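Local coordinates for protein putative oxidoreductase (Pseudomonas putida, PDB 3L6D) that probably acts as an NADP-dependent oxidoreductase, pairing a Rossmann-type dinucleotide-binding domain with a helical C-terminal domain like that of NADPH-dependent reductive aminases, at residues G18-I23 against A129-V134; T69-L74 against R95-Y100; N103-G108 against P168-L173; E138-H143 against A161-F166. All blocks are in the same frame, centred on the assembly; numbering follows the deposited sequence.

Overall arrangement
All four contacts belong to or border the N-terminal Rossmann-like domain. Contact 2 joins two neighbouring parallel strands of its sheet, and contact 4 joins the last two strands in the sheet order, their centres about 16 Å apart; the two meet through a probable hydrogen bond of 2.8 Å from Y100 OH to H143 NE2. Contact 1 is at the glycine-rich turn expected to face the dinucleotide, and its centre lies about 14 Å from the centres of contacts 2 and 4: V72 packs on M20 and G21, and N133 O lies 2.7 Å from S139 OG. Contact 3, about 22 Å from contact 1 between centres, brings the first turn of the long helix 169-199 against helix 105-117 and meets contact 4 where A172 packs on I142.

Contact 1: residues G18-I23 against A129-V134; sequences GAMGTI and AYPRNV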
loop_
_atom_site.group_PDB
_atom_site.type_symbol
_atom_site.label_atom_id
_atom_site.label_comp_id
_atom_site.label_asym_id
_atom_site.label_seq_id
_atom_site.Cartn_x
_atom_site.Cartn_y
_atom_site.Cartn_z
ATOM N N GLY B 18 24.379 -17.185 -7.357
ATOM C CA GLY B 18 23.140 -17.180 -8.079
ATOM C C GLY B 18 22.806 -15.721 -8.217
ATOM O O GLY B 18 23.617 -14.883 -7.932
ATOM N N ALA B 19 21.609 -15.419 -8.660
ATOM C CA ALA B 19 21.248 -14.017 -8.940
ATOM C C ALA B 19 21.460 -13.056 -7.759
ATOM O O ALA B 19 21.974 -11.943 -7.944
ATOM C CB ALA B 19 19.812 -13.921 -9.461
HETATM N N MSE B 20 21.030 -13.472 -6.567
HETATM C CA MSE B 20 21.068 -12.633 -5.368
HETATM C C MSE B 20 22.519 -12.456 -4.859
HETATM O O MSE B 20 22.980 -11.324 -4.635
HETATM C CB MSE B 20 20.153 -13.226 -4.295
HETATM C CG MSE B 20 19.939 -12.375 -3.053
HETATM SE SE MSE B 20 19.494 -10.487 -3.313
HETATM C CE MSE B 20 17.512 -10.528 -3.293
ATOM N N GLY B 21 23.227 -13.570 -4.707
ATOM C CA GLY B 21 24.650 -13.513 -4.393
ATOM C C GLY B 21 25.456 -12.730 -5.424
ATOM O O GLY B 21 26.297 -11.918 -5.057
ATOM N N THR B 22 25.194 -12.945 -6.713
ATOM C CA THR B 22 25.903 -12.195 -7.757
ATOM C C THR B 22 25.671 -10.708 -7.579
ATOM O O THR B 22 26.637 -9.926 -7.615
ATOM C CB THR B 22 25.511 -12.655 -9.195
ATOM O OG1 THR B 22 25.855 -14.033 -9.339
ATOM C CG2 THR B 22 26.272 -11.838 -10.257
ATOM N N ILE B 23 24.414 -10.288 -7.354
ATOM C CA ILE B 23 24.203 -8.845 -7.200
ATOM C C ILE B 23 24.818 -8.285 -5.927
ATOM O O ILE B 23 25.316 -7.171 -5.919
ATOM C CB ILE B 23 22.727 -8.313 -7.415
ATOM C CG1 ILE B 23 22.746 -6.782 -7.702
ATOM C CG2 ILE B 23 21.885 -8.457 -6.197
ATOM C CD1 ILE B 23 23.101 -6.393 -9.109
ATOM N N ALA B 129 13.942 -6.789 -0.396
ATOM C CA ALA B 129 14.121 -6.158 -1.667
ATOM C C ALA B 129 14.179 -7.145 -2.777
ATOM O O ALA B 129 14.488 -8.278 -2.568
ATOM C CB ALA B 129 15.370 -5.361 -1.649
ATOM N N TYR B 130 13.899 -6.689 -3.970
ATOM C CA TYR B 130 14.212 -7.469 -5.157
ATOM C C TYR B 130 15.671 -7.182 -5.472
ATOM O O TYR B 130 16.187 -6.128 -5.069
ATOM C CB TYR B 130 13.268 -7.102 -6.310
ATOM C CG TYR B 130 11.846 -7.566 -6.055
ATOM C CD1 TYR B 130 11.507 -8.906 -6.177
ATOM C CD2 TYR B 130 10.853 -6.670 -5.627
ATOM C CE1 TYR B 130 10.215 -9.344 -5.928
ATOM C CE2 TYR B 130 9.536 -7.115 -5.366
ATOM C CZ TYR B 130 9.239 -8.443 -5.521
ATOM O OH TYR B 130 7.952 -8.915 -5.313
ATOM N N PRO B 131 16.354 -8.114 -6.194
ATOM C CA PRO B 131 17.772 -7.949 -6.508
ATOM C C PRO B 131 18.080 -6.588 -7.078
ATOM O O PRO B 131 19.098 -6.036 -6.731
ATOM C CB PRO B 131 18.035 -9.056 -7.550
ATOM C CG PRO B 131 17.135 -10.172 -7.078
ATOM C CD PRO B 131 15.874 -9.465 -6.573
ATOM N N ARG B 132 17.204 -6.030 -7.920
ATOM C CA ARG B 132 17.444 -4.695 -8.512
ATOM C C ARG B 132 17.636 -3.600 -7.491
ATOM O O ARG B 132 18.256 -2.565 -7.784
ATOM C CB ARG B 132 16.318 -4.312 -9.494
ATOM C CG ARG B 132 14.944 -4.127 -8.824
ATOM C CD ARG B 132 13.866 -3.749 -9.856
ATOM N NE ARG B 132 12.618 -3.429 -9.160
ATOM C CZ ARG B 132 11.632 -4.302 -8.984
ATOM N NH1 ARG B 132 11.736 -5.519 -9.499
ATOM N NH2 ARG B 132 10.537 -3.954 -8.314
ATOM N N ASN B 133 17.106 -3.792 -6.279
ATOM C CA ASN B 133 17.287 -2.790 -5.226
ATOM C C ASN B 133 18.262 -3.177 -4.082
ATOM O O ASN B 133 18.325 -2.521 -3.031
ATOM C CB ASN B 133 15.920 -2.360 -4.665
ATOM C CG ASN B 133 15.097 -1.634 -5.698
ATOM O OD1 ASN B 133 15.576 -0.682 -6.334
ATOM N ND2 ASN B 133 13.868 -2.099 -5.905
ATOM N N VAL B 134 19.042 -4.221 -4.311
ATOM C CA VAL B 134 20.123 -4.503 -3.384
ATOM C C VAL B 134 21.083 -3.319 -3.498
ATOM O O VAL B 134 21.402 -2.864 -4.620
ATOM C CB VAL B 134 20.811 -5.848 -3.740
ATOM C CG1 VAL B 134 22.109 -6.030 -2.969
ATOM C CG2 VAL B 134 19.884 -7.002 -3.459
#
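M20 and P131 are the nearest CA pair, 5.8 Å apart, where the first turns of helix 19-30 face the short 3-10 segment 131-132. The helix begins at G18, its N-cap, within a GxGxxG pattern (G16, G18, G21) consistent with the dinucleotide-binding turn of a Rossmann fold. G18 O receives both T22 N and T22 OG1, so backbone and hydroxyl close the opening turn together. On the other side, N133 N to Y130 O and V134 N to P131 O fold the loop back on itself.

No hydrogen bond crosses between the segments; the contact is apolar. The selenomethionine M20 has CG anti to the backbone N (chi1 -172°), and bends at chi2 and chi3 bring its CE to 3.8 Å from both CD and CG of P131, the two side chains crossing at about a right angle. I23 sends CG2 to V134 CG2 at 3.7 Å, and the same methyl lies 4.1 Å from P131 CB. Away from the helix, Y130 and R132 reach the second subunit, where R132 NH2 forms a salt bridge with D221 of that subunit. Between helix and loop, M20 SE rests 3.5 Å from V134 CG2.

Contact 2: residues T69-L74 against R95-Y100; sequences TIFVLL and RTIVDY
F71 and I97 meet through a CH-pi contact: I97 CG2 sits over the centre of the F71 ring, 3.6 Å from its centroid and 14° off the normal. I97 carries CG2 anti to the backbone N, with CG1 beside that N (chi1 -57°); a further bend at chi2 brings CD1 to 3.8 Å from F71 CE1. T69, F71, I97 and D99 share one face of the sheet. I70 and V98 occupy the other, where I70 CG2 comes to 3.7 Å from Y100 CD2, near the plane of the tyrosine ring and at its edge.

Underneath, the strands run parallel, with 28° between their directions. Four backbone bonds join them in the alternating parallel pattern: T69 N to T96 O, V98 N to T69 O at 2.8 Å, F71 N to V98 O, and Y100 N to F71 O at 3.0 Å. The last extends the pairing past strand 96-99.

The polar ends are held from elsewhere: D99 OD2 bonds to Y122 OH, and Y100 OH to H143 NE2. In this Rossmann-type sheet, strand 68-71 lies between strands 12-15 and 96-99; helix 19-30 packs on I70, V72 and Y100, while helix 76-84 covers F71 on the opposite face.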
loop_
_atom_site.group_PDB
_atom_site.type_symbol
_atom_site.label_atom_id
_atom_site.label_comp_id
_atom_site.label_asym_id
_atom_site.label_seq_id
_atom_site.Cartn_x
_atom_site.Cartn_y
_atom_site.Cartn_z
ATOM N N THR B 69 31.707 -13.827 5.846
ATOM C CA THR B 69 31.370 -14.448 4.606
ATOM C C THR B 69 29.838 -14.405 4.475
ATOM O O THR B 69 29.103 -14.765 5.409
ATOM C CB THR B 69 31.838 -15.926 4.553
ATOM O OG1 THR B 69 33.264 -15.983 4.583
ATOM C CG2 THR B 69 31.371 -16.570 3.266
ATOM N N ILE B 70 29.360 -13.954 3.325
ATOM C CA ILE B 70 27.936 -13.924 3.083
ATOM C C ILE B 70 27.553 -15.238 2.382
ATOM O O ILE B 70 28.173 -15.595 1.369
ATOM C CB ILE B 70 27.615 -12.711 2.226
ATOM C CG1 ILE B 70 27.768 -11.440 3.054
ATOM C CG2 ILE B 70 26.192 -12.767 1.656
ATOM C CD1 ILE B 70 27.735 -10.250 2.170
ATOM N N PHE B 71 26.571 -15.975 2.926
ATOM C CA PHE B 71 26.072 -17.226 2.301
ATOM C C PHE B 71 24.743 -16.966 1.591
ATOM O O PHE B 71 23.825 -16.409 2.176
ATOM C CB PHE B 71 25.748 -18.304 3.327
ATOM C CG PHE B 71 26.907 -19.097 3.821
ATOM C CD1 PHE B 71 28.137 -18.527 4.027
ATOM C CD2 PHE B 71 26.716 -20.407 4.197
ATOM C CE1 PHE B 71 29.217 -19.277 4.518
ATOM C CE2 PHE B 71 27.763 -21.175 4.704
ATOM C CZ PHE B 71 29.031 -20.600 4.863
ATOM N N VAL B 72 24.644 -17.351 0.324
ATOM C CA VAL B 72 23.397 -17.183 -0.399
ATOM C C VAL B 72 23.269 -18.421 -1.272
ATOM O O VAL B 72 23.722 -18.442 -2.405
ATOM C CB VAL B 72 23.338 -15.895 -1.290
ATOM C CG1 VAL B 72 21.879 -15.503 -1.498
ATOM C CG2 VAL B 72 24.101 -14.730 -0.717
ATOM N N LEU B 73 22.659 -19.454 -0.723
ATOM C CA LEU B 73 22.714 -20.781 -1.337
ATOM C C LEU B 73 21.328 -21.235 -1.730
ATOM O O LEU B 73 20.352 -20.562 -1.401
ATOM C CB LEU B 73 23.348 -21.777 -0.377
ATOM C CG LEU B 73 24.839 -21.492 -0.118
ATOM C CD1 LEU B 73 25.291 -22.171 1.156
ATOM C CD2 LEU B 73 25.731 -21.884 -1.290
ATOM N N LEU B 74 21.247 -22.361 -2.452
ATOM C CA LEU B 74 19.952 -22.819 -2.956
ATOM C C LEU B 74 18.997 -23.062 -1.799
ATOM O O LEU B 74 17.906 -22.493 -1.757
ATOM C CB LEU B 74 20.066 -24.092 -3.820
ATOM C CG LEU B 74 18.719 -24.513 -4.474
ATOM C CD1 LEU B 74 18.120 -23.389 -5.349
ATOM C CD2 LEU B 74 18.805 -25.822 -5.266
ATOM N N ARG B 95 35.173 -16.296 12.467
ATOM C CA ARG B 95 34.551 -15.689 11.276
ATOM C C ARG B 95 33.072 -15.516 11.506
ATOM O O ARG B 95 32.450 -16.293 12.215
ATOM C CB ARG B 95 34.738 -16.595 10.020
ATOM C CG ARG B 95 36.203 -16.933 9.676
ATOM C CD ARG B 95 36.927 -15.613 9.408
ATOM N NE ARG B 95 38.253 -15.810 8.851
ATOM C CZ ARG B 95 39.371 -15.958 9.563
ATOM N NH1 ARG B 95 39.343 -15.975 10.894
ATOM N NH2 ARG B 95 40.534 -16.097 8.924
ATOM N N THR B 96 32.498 -14.508 10.882
ATOM C CA THR B 96 31.044 -14.312 10.947
ATOM C C THR B 96 30.457 -14.794 9.623
ATOM O O THR B 96 30.951 -14.416 8.561
ATOM C CB THR B 96 30.744 -12.845 11.166
ATOM O OG1 THR B 96 31.279 -12.482 12.443
ATOM C CG2 THR B 96 29.152 -12.544 11.107
ATOM N N ILE B 97 29.463 -15.678 9.699
ATOM C CA ILE B 97 28.691 -16.096 8.534
ATOM C C ILE B 97 27.442 -15.271 8.543
ATOM O O ILE B 97 26.684 -15.309 9.550
ATOM C CB ILE B 97 28.266 -17.591 8.673
ATOM C CG1 ILE B 97 29.489 -18.483 8.849
ATOM C CG2 ILE B 97 27.445 -18.065 7.472
ATOM C CD1 ILE B 97 30.606 -18.209 7.838
ATOM N N VAL B 98 27.172 -14.577 7.444
ATOM C CA VAL B 98 25.891 -13.834 7.276
ATOM C C VAL B 98 25.023 -14.590 6.258
ATOM O O VAL B 98 25.349 -14.621 5.064
ATOM C CB VAL B 98 26.152 -12.362 6.828
ATOM C CG1 VAL B 98 24.818 -11.541 6.838
ATOM C CG2 VAL B 98 27.160 -11.703 7.752
ATOM N N ASP B 99 23.965 -15.239 6.747
ATOM C CA ASP B 99 23.215 -16.236 6.004
ATOM C C ASP B 99 21.927 -15.643 5.483
ATOM O O ASP B 99 20.980 -15.430 6.262
ATOM C CB ASP B 99 22.901 -17.416 6.958
ATOM C CG ASP B 99 22.277 -18.617 6.263
ATOM O OD1 ASP B 99 22.098 -18.633 5.019
ATOM O OD2 ASP B 99 21.981 -19.575 6.992
ATOM N N TYR B 100 21.897 -15.361 4.170
ATOM C CA TYR B 100 20.674 -14.892 3.500
ATOM C C TYR B 100 19.848 -16.020 2.826
ATOM O O TYR B 100 18.865 -15.711 2.165
ATOM C CB TYR B 100 20.994 -13.800 2.472
ATOM C CG TYR B 100 21.479 -12.529 3.085
ATOM C CD1 TYR B 100 20.591 -11.592 3.587
ATOM C CD2 TYR B 100 22.841 -12.255 3.179
ATOM C CE1 TYR B 100 21.031 -10.400 4.164
ATOM C CE2 TYR B 100 23.289 -11.083 3.777
ATOM C CZ TYR B 100 22.386 -10.172 4.272
ATOM O OH TYR B 100 22.811 -9.011 4.849
#

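Contact 3: residues N103-G108 against P168-L173; sequences NAQDEG and PWDEAL
Q105 and W169 share a water that supplies the polar link between the segments. The water donates to Q105 O at 3.0 Å and accepts from W169 NE1 at 2.7 Å, so the bridge rests on a backbone oxygen and an indole nitrogen. The direct separation of W169 NE1 from Q105 O is 4.1 Å, too wide for a hydrogen bond. The Q105 side chain is poorly ordered and contacts a crystal neighbour, which makes every contact of its amide doubtful: a weak bond from NE2 to the water, and an approach of NE2 to D170 OD1, 3.7 Å, without a hydrogen bond.

Van der Waals contact is modest. W169, its CG anti to the backbone N (chi1 -162°), lays the six-membered end of the indole beside G108, with CH2 3.7 Å from G108 C. L173 CD1 lies 3.5 Å from Q105 CD, under the same doubt.

Within the first segment, E107 OE2 accepts A104 N on its anti side at 2.7 Å, tying the helix to the loop before it. K124 and Y122 of strand 121-128 also touch W169. One water between Q105 O and W169 NE1, beside the packing of the indole on G108, joins helix 105-117 to the start of helix 169-199, with water rather than direct bonding carrying the polar coupling.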
loop_
_atom_site.group_PDB
_atom_site.type_symbol
_atom_site.label_atom_id
_atom_site.label_comp_id
_atom_site.label_asym_id
_atom_site.label_seq_id
_atom_site.Cartn_x
_atom_site.Cartn_y
_atom_site.Cartn_z
ATOM N N ASN B 103 15.171 -20.627 4.500
ATOM C CA ASN B 103 15.459 -21.549 5.567
ATOM C C ASN B 103 14.105 -21.863 6.213
ATOM O O ASN B 103 13.183 -21.036 6.141
ATOM C CB ASN B 103 16.368 -20.743 6.541
ATOM C CG ASN B 103 16.779 -21.505 7.778
ATOM O OD1 ASN B 103 16.354 -21.164 8.892
ATOM N ND2 ASN B 103 17.662 -22.489 7.612
ATOM N N ALA B 104 13.977 -23.042 6.828
ATOM C CA ALA B 104 12.841 -23.327 7.732
ATOM C C ALA B 104 13.206 -22.910 9.170
ATOM O O ALA B 104 14.397 -22.934 9.545
ATOM C CB ALA B 104 12.432 -24.797 7.671
ATOM N N GLN B 105 12.190 -22.539 9.962
ATOM C CA GLN B 105 12.394 -21.883 11.273
ATOM C C GLN B 105 13.348 -22.612 12.249
ATOM O O GLN B 105 14.260 -21.990 12.810
ATOM C CB GLN B 105 11.049 -21.485 11.923
ATOM C CG GLN B 105 11.040 -21.465 13.468
ATOM C CD GLN B 105 10.283 -20.281 14.067
ATOM O OE1 GLN B 105 9.457 -19.644 13.401
ATOM N NE2 GLN B 105 10.581 -19.971 15.333
ATOM N N ASP B 106 13.141 -23.920 12.421
ATOM C CA ASP B 106 14.029 -24.781 13.225
ATOM C C ASP B 106 15.477 -24.876 12.701
ATOM O O ASP B 106 16.442 -24.992 13.489
ATOM C CB ASP B 106 13.424 -26.195 13.384
ATOM C CG ASP B 106 12.825 -26.754 12.074
ATOM O OD1 ASP B 106 11.902 -26.137 11.497
ATOM O OD2 ASP B 106 13.261 -27.839 11.631
ATOM N N GLU B 107 15.622 -24.819 11.375
ATOM C CA GLU B 107 16.903 -25.096 10.718
ATOM C C GLU B 107 17.967 -24.057 11.077
ATOM O O GLU B 107 19.149 -24.386 11.232
ATOM C CB GLU B 107 16.707 -25.244 9.207
ATOM C CG GLU B 107 15.719 -26.380 8.870
ATOM C CD GLU B 107 15.352 -26.492 7.390
ATOM O OE1 GLU B 107 15.207 -27.646 6.917
ATOM O OE2 GLU B 107 15.191 -25.457 6.705
ATOM N N GLY B 108 17.524 -22.818 11.266
ATOM C CA GLY B 108 18.424 -21.723 11.586
ATOM C C GLY B 108 19.114 -21.920 12.921
ATOM O O GLY B 108 20.307 -21.625 13.048
ATOM N N PRO B 168 15.939 -9.951 18.051
ATOM C CA PRO B 168 16.267 -11.286 18.561
ATOM C C PRO B 168 15.488 -12.354 17.803
ATOM O O PRO B 168 14.408 -12.063 17.260
ATOM C CB PRO B 168 15.796 -11.234 20.046
ATOM C CG PRO B 168 14.764 -10.165 20.091
ATOM C CD PRO B 168 15.239 -9.118 19.060
ATOM N N TRP B 169 16.034 -13.572 17.789
ATOM C CA TRP B 169 15.568 -14.672 16.955
ATOM C C TRP B 169 14.037 -14.759 16.718
ATOM O O TRP B 169 13.546 -14.711 15.595
ATOM C CB TRP B 169 16.103 -16.019 17.498
ATOM C CG TRP B 169 15.999 -17.046 16.444
ATOM C CD1 TRP B 169 14.920 -17.868 16.206
ATOM C CD2 TRP B 169 16.948 -17.303 15.377
ATOM N NE1 TRP B 169 15.174 -18.660 15.088
ATOM C CE2 TRP B 169 16.400 -18.315 14.558
ATOM C CE3 TRP B 169 18.224 -16.827 15.080
ATOM C CZ2 TRP B 169 17.090 -18.841 13.436
ATOM C CZ3 TRP B 169 18.911 -17.365 13.964
ATOM C CH2 TRP B 169 18.330 -18.337 13.153
ATOM N N ASP B 170 13.278 -14.897 17.774
ATOM C CA ASP B 170 11.888 -15.191 17.554
ATOM C C ASP B 170 11.097 -13.977 17.065
ATOM O O ASP B 170 10.157 -14.125 16.246
ATOM C CB ASP B 170 11.325 -15.839 18.800
ATOM C CG ASP B 170 12.002 -17.190 19.058
ATOM O OD1 ASP B 170 11.901 -18.086 18.172
ATOM O OD2 ASP B 170 12.711 -17.314 20.085
ATOM N N GLU B 171 11.535 -12.793 17.505
ATOM C CA GLU B 171 10.920 -11.568 16.999
ATOM C C GLU B 171 11.277 -11.353 15.513
ATOM O O GLU B 171 10.429 -10.951 14.724
ATOM C CB GLU B 171 11.357 -10.377 17.842
ATOM C CG GLU B 171 10.791 -10.470 19.264
ATOM C CD GLU B 171 11.088 -9.245 20.083
ATOM O OE1 GLU B 171 11.720 -8.325 19.558
ATOM O OE2 GLU B 171 10.706 -9.203 21.280
ATOM N N ALA B 172 12.513 -11.632 15.145
ATOM C CA ALA B 172 12.920 -11.438 13.738
ATOM C C ALA B 172 12.116 -12.274 12.754
ATOM O O ALA B 172 11.642 -11.768 11.718
ATOM C CB ALA B 172 14.428 -11.687 13.546
ATOM N N LEU B 173 11.929 -13.549 13.072
ATOM C CA LEU B 173 11.198 -14.416 12.176
ATOM C C LEU B 173 9.746 -13.994 12.069
ATOM O O LEU B 173 9.198 -13.929 10.957
ATOM C CB LEU B 173 11.285 -15.895 12.607
ATOM C CG LEU B 173 12.718 -16.418 12.695
ATOM C CD1 LEU B 173 12.718 -17.856 13.181
ATOM C CD2 LEU B 173 13.370 -16.284 11.386
HETATM O O HOH W 1 13.542 -20.729 15.428
#

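Contact 4: residues E138-H143 against A161-F166; sequences ESHSIH and AGHTVF
T164 OG1 bonds to two side chains of the adjacent strand, S141 OG at 2.7 Å and H143 ND1 at 2.9 Å. The hydroxyl meets the H143 ring at its edge, in the ring plane. A chi1 of -163° swings the T164 hydroxyl away from its own N and toward both partners. The other ring nitrogen, H143 NE2, bonds to Y100 OH, so both sides of the imidazole are gripped and its rotation is probably fixed.

Four backbone bonds run along the pairing: H163 N to S139 O, S141 N to H163 O, a longer one of 3.3 Å from V165 N to S141 O, and H143 N to V165 O at 2.8 Å.

H140 and H163 form an offset stack, centroids 4.5 Å apart and planes at 9°. H163 CB lies over the H140 ring centre, 3.4 Å from the centroid, in a CH-pi contact. I142 and V165 run alongside each other in the same sense, CG1 to CG1 4.1 Å. Near the start, S139 CB packs on A161 CB, while E138, S139 and H140 also touch the second subunit.

Helix 169-199 covers I142. The two strands run parallel, 18° apart, and 163-166 is the outermost strand at one end of the sheet within this chain, where strand 140-145 pairs antiparallel with 121-128: a mixed extension of the parallel Rossmann core, as in the 6-phosphogluconate dehydrogenase family.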
loop_
_atom_site.group_PDB
_atom_site.type_symbol
_atom_site.label_atom_id
_atom_site.label_comp_id
_atom_site.label_asym_id
_atom_site.label_seq_id
_atom_site.Cartn_x
_atom_site.Cartn_y
_atom_site.Cartn_z
ATOM N N GLU B 138 17.310 3.241 0.167
ATOM C CA GLU B 138 15.961 3.069 0.768
ATOM C C GLU B 138 15.549 1.613 1.041
ATOM O O GLU B 138 14.498 1.384 1.620
ATOM C CB GLU B 138 14.897 3.770 -0.089
ATOM C CG GLU B 138 15.179 5.301 -0.276
ATOM C CD GLU B 138 13.966 6.092 -0.820
ATOM O OE1 GLU B 138 12.894 6.105 -0.150
ATOM O OE2 GLU B 138 14.094 6.733 -1.909
ATOM N N SER B 139 16.343 0.634 0.598
ATOM C CA SER B 139 16.035 -0.796 0.883
ATOM C C SER B 139 16.222 -1.154 2.359
ATOM O O SER B 139 17.076 -0.565 3.056
ATOM C CB SER B 139 16.897 -1.719 0.006
ATOM O OG SER B 139 16.438 -1.677 -1.356
ATOM N N HIS B 140 15.448 -2.128 2.841
ATOM C CA HIS B 140 15.551 -2.518 4.236
ATOM C C HIS B 140 15.987 -3.993 4.341
ATOM O O HIS B 140 15.730 -4.784 3.429
ATOM C CB HIS B 140 14.216 -2.328 4.994
ATOM C CG HIS B 140 13.928 -0.919 5.410
ATOM N ND1 HIS B 140 13.885 -0.524 6.731
ATOM C CD2 HIS B 140 13.600 0.175 4.680
ATOM C CE1 HIS B 140 13.587 0.763 6.797
ATOM N NE2 HIS B 140 13.409 1.212 5.564
ATOM N N SER B 141 16.701 -4.336 5.432
ATOM C CA SER B 141 16.986 -5.733 5.747
ATOM C C SER B 141 16.699 -5.959 7.218
ATOM O O SER B 141 16.647 -5.018 7.970
ATOM C CB SER B 141 18.459 -6.091 5.441
ATOM O OG SER B 141 19.294 -5.160 6.125
ATOM N N ILE B 142 16.535 -7.215 7.614
ATOM C CA ILE B 142 16.353 -7.578 9.013
ATOM C C ILE B 142 17.440 -8.596 9.314
ATOM O O ILE B 142 17.700 -9.432 8.480
ATOM C CB ILE B 142 14.970 -8.291 9.176
ATOM C CG1 ILE B 142 13.816 -7.324 8.890
ATOM C CG2 ILE B 142 14.835 -8.865 10.590
ATOM C CD1 ILE B 142 12.501 -8.059 8.500
ATOM N N HIS B 143 18.103 -8.504 10.471
ATOM C CA HIS B 143 19.135 -9.470 10.856
ATOM C C HIS B 143 18.849 -10.004 12.234
ATOM O O HIS B 143 18.189 -9.324 13.045
ATOM C CB HIS B 143 20.517 -8.784 10.825
ATOM C CG HIS B 143 20.993 -8.481 9.435
ATOM N ND1 HIS B 143 20.794 -7.251 8.826
ATOM C CD2 HIS B 143 21.617 -9.259 8.520
ATOM C CE1 HIS B 143 21.280 -7.292 7.595
ATOM N NE2 HIS B 143 21.782 -8.503 7.388
ATOM N N ALA B 161 21.661 -2.928 2.002
ATOM C CA ALA B 161 20.356 -2.287 2.122
ATOM C C ALA B 161 20.568 -1.197 3.124
ATOM O O ALA B 161 21.030 -1.456 4.232
ATOM C CB ALA B 161 19.265 -3.334 2.623
ATOM N N GLY B 162 20.293 0.038 2.703
ATOM C CA GLY B 162 20.564 1.209 3.504
ATOM C C GLY B 162 20.013 1.221 4.918
ATOM O O GLY B 162 20.594 1.850 5.788
ATOM N N HIS B 163 18.901 0.547 5.165
ATOM C CA HIS B 163 18.317 0.588 6.498
ATOM C C HIS B 163 18.344 -0.846 6.992
ATOM O O HIS B 163 18.040 -1.753 6.235
ATOM C CB HIS B 163 16.857 1.063 6.463
ATOM C CG HIS B 163 16.683 2.471 5.963
ATOM N ND1 HIS B 163 16.671 3.576 6.800
ATOM C CD2 HIS B 163 16.514 2.947 4.709
ATOM C CE1 HIS B 163 16.492 4.667 6.073
ATOM N NE2 HIS B 163 16.395 4.314 4.807
ATOM N N THR B 164 18.790 -1.060 8.215
ATOM C CA THR B 164 18.786 -2.409 8.741
ATOM C C THR B 164 18.300 -2.415 10.184
ATOM O O THR B 164 18.286 -1.385 10.833
ATOM C CB THR B 164 20.126 -3.141 8.543
ATOM O OG1 THR B 164 19.874 -4.555 8.727
ATOM C CG2 THR B 164 21.207 -2.630 9.527
ATOM N N VAL B 165 17.820 -3.553 10.665
ATOM C CA VAL B 165 17.418 -3.634 12.070
ATOM C C VAL B 165 17.826 -5.043 12.550
ATOM O O VAL B 165 17.723 -6.022 11.806
ATOM C CB VAL B 165 15.878 -3.333 12.253
ATOM C CG1 VAL B 165 15.001 -4.444 11.564
ATOM C CG2 VAL B 165 15.514 -3.230 13.714
ATOM N N PHE B 166 18.347 -5.126 13.762
ATOM C CA PHE B 166 18.539 -6.408 14.391
ATOM C C PHE B 166 17.393 -6.624 15.379
ATOM O O PHE B 166 17.080 -5.766 16.222
ATOM C CB PHE B 166 19.916 -6.454 15.096
ATOM C CG PHE B 166 20.235 -7.794 15.704
ATOM C CD1 PHE B 166 21.028 -8.713 15.014
ATOM C CD2 PHE B 166 19.745 -8.135 16.961
ATOM C CE1 PHE B 166 21.318 -9.934 15.561
ATOM C CE2 PHE B 166 20.023 -9.385 17.509
ATOM C CZ PHE B 166 20.789 -10.278 16.811
#